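Local coordinates for tailspike protein (Siphovirus 9NA, PDB 3RIQ) that probably recognises the O-antigen of Salmonella lipopolysaccharide and cleaves it as an endorhamnosidase, acting as the receptor-binding spike of the phage tail, at residues 22-25 / 26-30; 295-298 / 299-302; 488-492 / 493-497. All coordinates share one frame; numbering follows the deposited sequence. Where two conformers were deposited one is given.

Interaction 1: 22-25 / 26-30; sequences TLQE and AATAA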
ATOM      1  N   THR A  22      26.766  -5.679 -42.375  1.00 17.23           N
ATOM      2  CA  THR A  22      26.704  -4.712 -41.266  1.00 15.81           C
ATOM      3  C   THR A  22      25.256  -4.413 -40.903  1.00 15.04           C
ATOM      4  O   THR A  22      24.336  -4.548 -41.736  1.00 15.24           O
ATOM      5  CB  THR A  22      27.391  -3.364 -41.590  1.00 15.35           C
ATOM      6  OG1 THR A  22      26.669  -2.681 -42.608  1.00 15.81           O
ATOM      7  CG2 THR A  22      28.864  -3.543 -42.039  1.00 16.93           C
ATOM      8  N   LEU A  23      25.073  -3.904 -39.687  1.00 15.78           N
ATOM      9  CA  LEU A  23      23.782  -3.430 -39.239  1.00 15.18           C
ATOM     10  C   LEU A  23      23.309  -2.214 -40.050  1.00 15.30           C
ATOM     11  O   LEU A  23      22.119  -2.106 -40.367  1.00 14.21           O
ATOM     12  CB  LEU A  23      23.839  -3.102 -37.747  1.00 15.99           C
ATOM     13  CG  LEU A  23      22.496  -2.848 -37.078  1.00 16.39           C
ATOM     14  CD1 LEU A  23      21.443  -3.950 -37.352  1.00 17.39           C
ATOM     15  CD2 LEU A  23      22.782  -2.671 -35.539  1.00 17.59           C
ATOM     16  N   GLN A  24      24.236  -1.345 -40.450  1.00 14.79           N
ATOM     17  CA  GLN A  24      23.871  -0.217 -41.319  1.00 14.30           C
ATOM     18  C   GLN A  24      23.305  -0.701 -42.663  1.00 14.88           C
ATOM     19  O   GLN A  24      22.269  -0.193 -43.130  1.00 14.22           O
ATOM     20  CB  GLN A  24      25.066   0.717 -41.572  1.00 14.03           C
ATOM     21  CG  GLN A  24      24.714   1.863 -42.557  1.00 14.47           C
ATOM     22  CD  GLN A  24      23.705   2.813 -41.901  1.00 13.50           C
ATOM     23  OE1 GLN A  24      24.034   3.516 -40.938  1.00 15.47           O
ATOM     24  NE2 GLN A  24      22.460   2.769 -42.363  1.00 14.04           N
ATOM     25  N   GLU A  25      23.935  -1.702 -43.272  1.00 15.31           N
ATOM     26  CA  GLU A  25      23.390  -2.207 -44.548  1.00 15.97           C
ATOM     27  C   GLU A  25      21.965  -2.744 -44.375  1.00 15.33           C
ATOM     28  O   GLU A  25      21.087  -2.512 -45.212  1.00 15.13           O
ATOM     29  CB  GLU A  25      24.289  -3.310 -45.100  1.00 16.08           C
ATOM     30  CG  GLU A  25      25.591  -2.810 -45.709  1.00 16.89           C
ATOM     31  CD  GLU A  25      26.676  -3.869 -45.815  1.00 21.94           C
ATOM     32  OE1 GLU A  25      26.512  -4.978 -45.263  1.00 24.23           O
ATOM     33  OE2 GLU A  25      27.713  -3.571 -46.435  1.00 26.39           O
ATOM     34  N   ALA A  26      21.721  -3.430 -43.259  1.00 15.34           N
ATOM     35  CA  ALA A  26      20.386  -3.958 -42.961  1.00 14.13           C
ATOM     36  C   ALA A  26      19.380  -2.807 -42.714  1.00 14.88           C
ATOM     37  O   ALA A  26      18.263  -2.830 -43.241  1.00 13.45           O
ATOM     38  CB  ALA A  26      20.452  -4.913 -41.754  1.00 14.61           C
ATOM     39  N   ALA A  27      19.805  -1.790 -41.954  1.00 14.34           N
ATOM     40  CA  ALA A  27      18.955  -0.639 -41.672  1.00 14.25           C
ATOM     41  C   ALA A  27      18.597   0.113 -42.948  1.00 14.55           C
ATOM     42  O   ALA A  27      17.441   0.539 -43.101  1.00 14.70           O
ATOM     43  CB  ALA A  27      19.660   0.305 -40.726  1.00 14.00           C
ATOM     44  N   THR A  28      19.585   0.301 -43.843  1.00 13.58           N
ATOM     45  CA  THR A  28      19.339   0.955 -45.135  1.00 14.91           C
ATOM     46  C   THR A  28      18.278   0.212 -45.946  1.00 14.53           C
ATOM     47  O   THR A  28      17.366   0.857 -46.543  1.00 15.80           O
ATOM     48  CB  THR A  28      20.662   1.097 -45.912  1.00 14.19           C
ATOM     49  OG1 THR A  28      21.497   2.013 -45.199  1.00 15.88           O
ATOM     50  CG2 THR A  28      20.445   1.679 -47.319  1.00 16.41           C
ATOM     51  N   ALA A  29      18.352  -1.117 -45.958  1.00 14.39           N
ATOM     52  CA  ALA A  29      17.423  -1.933 -46.745  1.00 14.31           C
ATOM     53  C   ALA A  29      16.022  -1.968 -46.116  1.00 13.88           C
ATOM     54  O   ALA A  29      15.046  -2.182 -46.820  1.00 15.19           O
ATOM     55  CB  ALA A  29      17.962  -3.343 -46.854  1.00 14.57           C
ATOM     56  N   ALA A  30      15.936  -1.776 -44.796  1.00 14.43           N
ATOM     57  CA  ALA A  30      14.671  -1.944 -44.067  1.00 13.76           C
ATOM     58  C   ALA A  30      13.594  -0.962 -44.476  1.00 14.50           C
ATOM     59  O   ALA A  30      13.872   0.183 -44.817  1.00 14.62           O
ATOM     60  CB  ALA A  30      14.942  -1.842 -42.534  1.00 13.12           C
TER

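Interaction 2: 295-298 / 299-302; sequences DYTL and AEYP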
ATOM      1  N   ASP A 295      18.958  26.436 -14.348  1.00 16.14           N
ATOM      2  CA  ASP A 295      18.058  25.889 -13.350  1.00 16.60           C
ATOM      3  C   ASP A 295      17.759  27.055 -12.409  1.00 15.89           C
ATOM      4  O   ASP A 295      18.307  28.176 -12.566  1.00 17.50           O
ATOM      5  CB  ASP A 295      18.720  24.710 -12.599  1.00 16.68           C
ATOM      6  CG  ASP A 295      17.721  23.669 -12.119  1.00 15.47           C
ATOM      7  OD1 ASP A 295      16.614  24.046 -11.707  1.00 16.48           O
ATOM      8  OD2 ASP A 295      18.068  22.454 -12.144  1.00 14.92           O
ATOM      9  N   TYR A 296      16.932  26.819 -11.397  1.00 16.45           N
ATOM     10  CA  TYR A 296      16.686  27.874 -10.411  1.00 16.31           C
ATOM     11  C   TYR A 296      17.968  28.309  -9.697  1.00 16.95           C
ATOM     12  O   TYR A 296      18.823  27.473  -9.359  1.00 17.37           O
ATOM     13  CB  TYR A 296      15.705  27.404  -9.336  1.00 16.37           C
ATOM     14  CG  TYR A 296      14.290  27.155  -9.815  1.00 16.08           C
ATOM     15  CD1 TYR A 296      13.431  28.220 -10.122  1.00 17.05           C
ATOM     16  CD2 TYR A 296      13.809  25.863  -9.965  1.00 15.59           C
ATOM     17  CE1 TYR A 296      12.127  28.011 -10.545  1.00 18.03           C
ATOM     18  CE2 TYR A 296      12.492  25.639 -10.395  1.00 19.23           C
ATOM     19  CZ  TYR A 296      11.664  26.719 -10.690  1.00 18.97           C
ATOM     20  OH  TYR A 296      10.365  26.509 -11.133  1.00 22.91           O
ATOM     21  N   THR A 297      18.097  29.616  -9.469  1.00 17.65           N
ATOM     22  CA  THR A 297      19.261  30.150  -8.761  1.00 17.81           C
ATOM     23  C   THR A 297      19.220  29.831  -7.251  1.00 18.38           C
ATOM     24  O   THR A 297      18.146  29.512  -6.703  1.00 17.89           O
ATOM     25  CB  THR A 297      19.379  31.672  -8.931  1.00 18.22           C
ATOM     26  OG1 THR A 297      18.274  32.298  -8.289  1.00 20.03           O
ATOM     27  CG2 THR A 297      19.382  32.049 -10.411  1.00 19.62           C
ATOM     28  N   LEU A 298      20.371  29.971  -6.586  1.00 18.50           N
ATOM     29  CA  LEU A 298      20.425  29.864  -5.130  1.00 18.77           C
ATOM     30  C   LEU A 298      19.499  30.882  -4.454  1.00 19.33           C
ATOM     31  O   LEU A 298      18.873  30.597  -3.422  1.00 19.98           O
ATOM     32  CB  LEU A 298      21.858  30.037  -4.622  1.00 18.83           C
ATOM     33  CG  LEU A 298      22.855  28.965  -5.056  1.00 18.92           C
ATOM     34  CD1 LEU A 298      24.273  29.360  -4.609  1.00 22.59           C
ATOM     35  CD2 LEU A 298      22.470  27.578  -4.540  1.00 20.21           C
ATOM     36  N   ALA A 299      19.385  32.077  -5.034  1.00 20.42           N
ATOM     37  CA  ALA A 299      18.519  33.086  -4.451  1.00 21.30           C
ATOM     38  C   ALA A 299      17.034  32.721  -4.567  1.00 21.50           C
ATOM     39  O   ALA A 299      16.231  33.042  -3.673  1.00 23.21           O
ATOM     40  CB  ALA A 299      18.778  34.424  -5.079  1.00 21.58           C
ATOM     41  N   GLU A 300      16.679  32.034  -5.657  1.00 20.07           N
ATOM     42  CA  GLU A 300      15.309  31.554  -5.846  1.00 19.46           C
ATOM     43  C   GLU A 300      14.963  30.396  -4.894  1.00 18.72           C
ATOM     44  O   GLU A 300      13.879  30.398  -4.285  1.00 19.11           O
ATOM     45  CB  GLU A 300      15.089  31.136  -7.303  1.00 19.97           C
ATOM     46  CG  GLU A 300      14.999  32.358  -8.218  1.00 20.73           C
ATOM     47  CD  GLU A 300      14.915  32.018  -9.686  1.00 23.91           C
ATOM     48  OE1 GLU A 300      15.560  31.046 -10.140  1.00 20.61           O
ATOM     49  OE2 GLU A 300      14.228  32.780 -10.407  1.00 29.89           O
ATOM     50  N   TYR A 301      15.866  29.407  -4.796  1.00 16.99           N
ATOM     51  CA  TYR A 301      15.685  28.274  -3.862  1.00 16.79           C
ATOM     52  C   TYR A 301      17.019  27.901  -3.271  1.00 16.88           C
ATOM     53  O   TYR A 301      17.922  27.520  -4.010  1.00 17.39           O
ATOM     54  CB  TYR A 301      15.119  27.053  -4.601  1.00 16.70           C
ATOM     55  CG  TYR A 301      13.702  27.257  -5.009  1.00 16.18           C
ATOM     56  CD1 TYR A 301      12.675  27.127  -4.076  1.00 17.82           C
ATOM     57  CD2 TYR A 301      13.371  27.672  -6.314  1.00 17.74           C
ATOM     58  CE1 TYR A 301      11.365  27.369  -4.428  1.00 18.45           C
ATOM     59  CE2 TYR A 301      12.053  27.916  -6.685  1.00 17.78           C
ATOM     60  CZ  TYR A 301      11.061  27.746  -5.734  1.00 18.53           C
ATOM     61  OH  TYR A 301       9.757  27.971  -6.078  1.00 21.87           O
ATOM     62  N   PRO A 302      17.129  27.932  -1.927  1.00 16.77           N
ATOM     63  CA  PRO A 302      18.362  27.498  -1.280  1.00 17.23           C
ATOM     64  C   PRO A 302      18.729  26.076  -1.573  1.00 16.92           C
ATOM     65  O   PRO A 302      17.884  25.259  -2.016  1.00 16.05           O
ATOM     66  CB  PRO A 302      18.053  27.641   0.204  1.00 17.40           C
ATOM     67  CG  PRO A 302      17.017  28.751   0.267  1.00 18.90           C
ATOM     68  CD  PRO A 302      16.150  28.475  -0.961  1.00 18.68           C
TER

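Interaction 3: 488-492 / 493-497; sequences QLNRL and GFKHM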
ATOM      1  N   GLN A 488      -0.545   7.119  46.674  1.00 16.25           N
ATOM      2  CA  GLN A 488      -0.662   5.699  46.374  1.00 16.29           C
ATOM      3  C   GLN A 488      -2.004   5.172  46.833  1.00 16.36           C
ATOM      4  O   GLN A 488      -2.621   5.734  47.758  1.00 16.87           O
ATOM      5  CB  GLN A 488       0.462   4.895  47.049  1.00 16.33           C
ATOM      6  CG  GLN A 488       1.873   5.459  46.802  1.00 16.90           C
ATOM      7  CD  GLN A 488       2.973   4.542  47.318  1.00 17.57           C
ATOM      8  OE1 GLN A 488       2.769   3.766  48.260  1.00 18.90           O
ATOM      9  NE2 GLN A 488       4.134   4.590  46.666  1.00 18.35           N
ATOM     10  N   LEU A 489      -2.463   4.092  46.194  1.00 16.03           N
ATOM     11  CA  LEU A 489      -3.661   3.369  46.642  0.50 16.63           C
ATOM     12  C   LEU A 489      -3.327   1.900  46.850  1.00 16.37           C
ATOM     13  O   LEU A 489      -2.670   1.277  45.999  1.00 16.91           O
ATOM     14  CB  LEU A 489      -4.811   3.466  45.632  0.50 17.10           C
ATOM     15  CG  LEU A 489      -5.410   4.835  45.288  0.50 17.54           C
ATOM     16  CD1 LEU A 489      -6.157   5.476  46.450  0.50 18.03           C
ATOM     17  CD2 LEU A 489      -4.352   5.756  44.780  0.50 20.92           C
ATOM     18  N   ASN A 490      -3.774   1.360  47.992  1.00 17.13           N
ATOM     19  CA  ASN A 490      -3.651  -0.067  48.325  1.00 17.53           C
ATOM     20  C   ASN A 490      -2.215  -0.556  48.615  1.00 17.43           C
ATOM     21  O   ASN A 490      -1.896  -1.723  48.365  1.00 17.91           O
ATOM     22  CB  ASN A 490      -4.354  -0.953  47.262  1.00 18.08           C
ATOM     23  CG  ASN A 490      -4.636  -2.366  47.775  1.00 17.74           C
ATOM     24  OD1 ASN A 490      -5.033  -2.528  48.956  1.00 17.24           O
ATOM     25  ND2 ASN A 490      -4.412  -3.385  46.926  1.00 18.98           N
ATOM     26  N   ARG A 491      -1.348   0.303  49.163  1.00 18.10           N
ATOM     27  CA  ARG A 491      -0.017  -0.194  49.526  1.00 18.78           C
ATOM     28  C   ARG A 491      -0.153  -1.323  50.558  1.00 19.87           C
ATOM     29  O   ARG A 491      -0.842  -1.169  51.571  1.00 19.44           O
ATOM     30  CB  ARG A 491       0.910   0.911  50.055  1.00 18.17           C
ATOM     31  CG  ARG A 491       2.280   0.345  50.488  1.00 18.74           C
ATOM     32  CD  ARG A 491       3.260   1.459  50.800  1.00 20.44           C
ATOM     33  NE  ARG A 491       4.476   0.950  51.438  1.00 20.65           N
ATOM     34  CZ  ARG A 491       5.553   0.446  50.834  1.00 22.50           C
ATOM     35  NH1 ARG A 491       5.655   0.355  49.499  1.00 21.92           N
ATOM     36  NH2 ARG A 491       6.551   0.012  51.606  1.00 25.93           N
ATOM     37  N   LEU A 492       0.526  -2.433  50.277  1.00 19.88           N
ATOM     38  CA  LEU A 492       0.520  -3.638  51.128  1.00 21.80           C
ATOM     39  C   LEU A 492      -0.856  -4.276  51.360  1.00 21.01           C
ATOM     40  O   LEU A 492      -1.058  -5.065  52.290  1.00 21.91           O
ATOM     41  CB  LEU A 492       1.280  -3.412  52.456  1.00 22.28           C
ATOM     42  CG  LEU A 492       2.801  -3.475  52.234  1.00 26.44           C
ATOM     43  CD1 LEU A 492       3.548  -3.033  53.472  1.00 28.96           C
ATOM     44  CD2 LEU A 492       3.286  -4.871  51.770  1.00 29.79           C
ATOM     45  N   GLY A 493      -1.804  -3.938  50.497  1.00 20.01           N
ATOM     46  CA  GLY A 493      -3.109  -4.565  50.531  1.00 19.08           C
ATOM     47  C   GLY A 493      -4.051  -3.985  51.575  1.00 19.21           C
ATOM     48  O   GLY A 493      -5.094  -4.586  51.847  1.00 19.04           O
ATOM     49  N   PHE A 494      -3.731  -2.800  52.102  1.00 18.66           N
ATOM     50  CA  PHE A 494      -4.582  -2.187  53.136  1.00 18.92           C
ATOM     51  C   PHE A 494      -5.718  -1.305  52.601  1.00 18.23           C
ATOM     52  O   PHE A 494      -6.506  -0.775  53.383  1.00 18.03           O
ATOM     53  CB  PHE A 494      -3.747  -1.481  54.234  1.00 18.81           C
ATOM     54  CG  PHE A 494      -3.056  -2.462  55.164  1.00 21.14           C
ATOM     55  CD1 PHE A 494      -1.791  -2.933  54.858  1.00 22.53           C
ATOM     56  CD2 PHE A 494      -3.697  -2.941  56.301  1.00 23.74           C
ATOM     57  CE1 PHE A 494      -1.158  -3.865  55.653  1.00 24.49           C
ATOM     58  CE2 PHE A 494      -3.066  -3.877  57.118  1.00 25.47           C
ATOM     59  CZ  PHE A 494      -1.801  -4.338  56.795  1.00 24.61           C
ATOM     60  N   LYS A 495      -5.819  -1.171  51.272  1.00 18.03           N
ATOM     61  CA  LYS A 495      -7.011  -0.567  50.647  1.00 17.98           C
ATOM     62  C   LYS A 495      -7.174   0.920  50.954  1.00 16.89           C
ATOM     63  O   LYS A 495      -8.264   1.477  50.772  1.00 17.22           O
ATOM     64  CB  LYS A 495      -8.298  -1.347  50.967  1.00 18.20           C
ATOM     65  CG  LYS A 495      -8.134  -2.865  50.770  1.00 19.07           C
ATOM     66  CD  LYS A 495      -9.373  -3.622  51.170  1.00 22.65           C
ATOM     67  CE  LYS A 495      -9.113  -5.112  51.035  1.00 25.17           C
ATOM     68  NZ  LYS A 495     -10.219  -5.925  51.608  1.00 30.51           N
ATOM     69  N   HIS A 496      -6.076   1.574  51.325  1.00 17.11           N
ATOM     70  CA  HIS A 496      -6.150   2.966  51.776  1.00 17.08           C
ATOM     71  C   HIS A 496      -5.434   3.870  50.772  1.00 16.29           C
ATOM     72  O   HIS A 496      -4.610   3.413  49.952  1.00 17.22           O
ATOM     73  CB  HIS A 496      -5.420   3.118  53.109  1.00 16.22           C
ATOM     74  CG  HIS A 496      -3.952   2.842  53.014  1.00 17.05           C
ATOM     75  ND1 HIS A 496      -3.459   1.625  52.582  1.00 17.20           N
ATOM     76  CD2 HIS A 496      -2.869   3.625  53.253  1.00 17.41           C
ATOM     77  CE1 HIS A 496      -2.135   1.664  52.580  1.00 17.73           C
ATOM     78  NE2 HIS A 496      -1.753   2.863  52.986  1.00 15.92           N
ATOM     79  N   MET A 497      -5.722   5.161  50.840  1.00 16.14           N
ATOM     80  CA  MET A 497      -4.889   6.149  50.146  1.00 16.44           C
ATOM     81  C   MET A 497      -3.709   6.599  51.026  1.00 15.65           C
ATOM     82  O   MET A 497      -3.922   6.998  52.193  1.00 16.36           O
ATOM     83  CB  MET A 497      -5.730   7.358  49.745  1.00 16.81           C
ATOM     84  CG  MET A 497      -5.003   8.444  48.959  1.00 17.24           C
ATOM     85  SD  MET A 497      -6.110   9.869  48.656  1.00 25.94           S
ATOM     86  CE  MET A 497      -6.998   9.334  47.265  1.00 29.04           C
TER
HETATM   87  O   HOH W   1      -1.724   3.223  49.658  1.00 16.40           O

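Interaction 1: 22-25 / 26-30
Gln-24 O accepts the amide of Thr-28 at 2.8 Å, and the side chains of the same two residues cross at a slant, joined by NE2 and OG1. This is one turn of the short alpha-helix 23-29, opened by a capping box and lying between strands 14-16 and 33-36 near the N-terminal end of the right-handed beta-helix. Gln-24 carries CG anti to its main-chain nitrogen and then bends sharply (chi2 68°), which folds the carboxamide back over the next turn. NE2 there donates to Thr-28 OG1 at 3.1 Å, the hydroxyl somewhat tilted from the amide plane, while OE1 accepts from Asp-49 N. A glutamine suits the place because it can do both at once and so tie the helix to the beta-helix coil.

The box closes the first turn. Thr-22, at the N-cap, takes the Glu-25 amide on OG1 at 3.0 Å, and Glu-25 OE1 receives Thr-22 N, also at 3.0 Å but from well above the carboxylate plane; Met-21 N is a second donor to that oxygen. OG1 thus occupies a first-turn amide with no helical carbonyl before it, and the glutamate returns a bond to the N-cap. On the inner face Leu-23, Ala-26 and Ala-27 rest on Ile-36, Leu-34 and Val-48, the small alanine methyls letting the helix lie close to the strands. At the C-terminal end, Lys-53 NZ donates to Ala-27 O and Ala-30 O. Between the two ends, Ala-27 N reaches Leu-23 O at 2.8 Å.

Interaction 2: 295-298 / 299-302
Ala-299 opens the second half of this turn with its methyl CB 3.9 Å from Thr-297 OG1. The unit is an ST motif: the threonine side chain and its carbonyl both accept backbone amides from further along, shaping one alpha-like turn in the loop that joins strands 281-282 and 311-318 on the surface of the beta-helix. Ala-299 is small and exposed here.

Glu-300 follows, and it and Thr-297 exchange hydrogen bonds. Its amide goes to Thr-297 OG1 at 3.1 Å; the hydroxyl can take it because chi1 of 66° sets OG1 between the backbone N and the carbonyl carbon. In return the extended glutamate chain runs back along the turn until OE1 accepts Thr-297 N at 3.0 Å, on its anti side. That oxygen also sits in the plane of the Tyr-296 ring, 3.5 Å from CD1, where the edge hydrogens carry slight positive charge.

Tyr-301 comes next. Its amide meets Thr-297 O at 3.0 Å. The side chains of Tyr-296 and Tyr-301 lie side by side and point the same way. Their rings make a T-shaped stack: the CD2-CE2 edge of Tyr-301 stands over one face of Tyr-296, centroids 5.0 Å apart and planes at 77°. Arg-292 NH1 ties the ends of the turn together by donating to both Tyr-296 O and Tyr-301 O.

The chain has already turned extended at Tyr-301, and Pro-302, whose nitrogen has no hydrogen to offer a carbonyl of the turn, suits the exit: Leu-298 O lies 3.5 Å from Pro-302 N.

Interaction 3: 488-492 / 493-497
Chi1 of -162° turns the carboxamide of Asn-490 away from its own N-H and across the hairpin, where OD1 takes Lys-495 N at 2.8 Å in the carbonyl plane, on a lone pair. His-496, at chi1 64°, folds its ring the other way, so that CE1 stands 3.3 Å from Arg-491 O, near the ring plane. The two side chains brace the tip of a beta-hairpin linking strands 482-489 and 497-500. Gly-493 N closes a type II turn on Asn-490 O (3.1 Å). Positive phi at Asn-490, Leu-492, Gly-493 and Lys-495 suits the asparagine and glycine especially. Asn-490 N binds His-496 O, which also receives a water that accepts from Arg-491 N. There the antiparallel, non-hydrogen-bonded pair of Leu-489 and Met-497 begins.

The polar tips reach further: Asn-490 ND2 donates to Ser-471 O of its own chain and to Gln-479 OE1 of the second subunit, and Arg-491 NE to Ser-509 O of that subunit. His-496 NE2 bonds to Ala-510 O there, so NE2 probably carries a hydrogen; the imidazole C-H at CE1 is mildly acidic, consistent with its approach to Arg-491 O.

The three contacts follow one another along an elongated chain of the P22 tailspike family and never touch. Interaction 1 lies near the N-terminal end of the beta-helix and interaction 3 in the C-terminal antiparallel sheet, on opposite sides of the chain's centre with their own centres 96 Å apart. Interaction 2 belongs to a loop on the flank of the solenoid, its centre 48 Å from that of interaction 1 and 67 Å from that of interaction 3. No other chain touches 22-30 or 295-302, whereas 488-497, also a contact within one chain, lies against the second subunit and, at Met-497, the third. No catalytic or sugar-binding role is established for any of them.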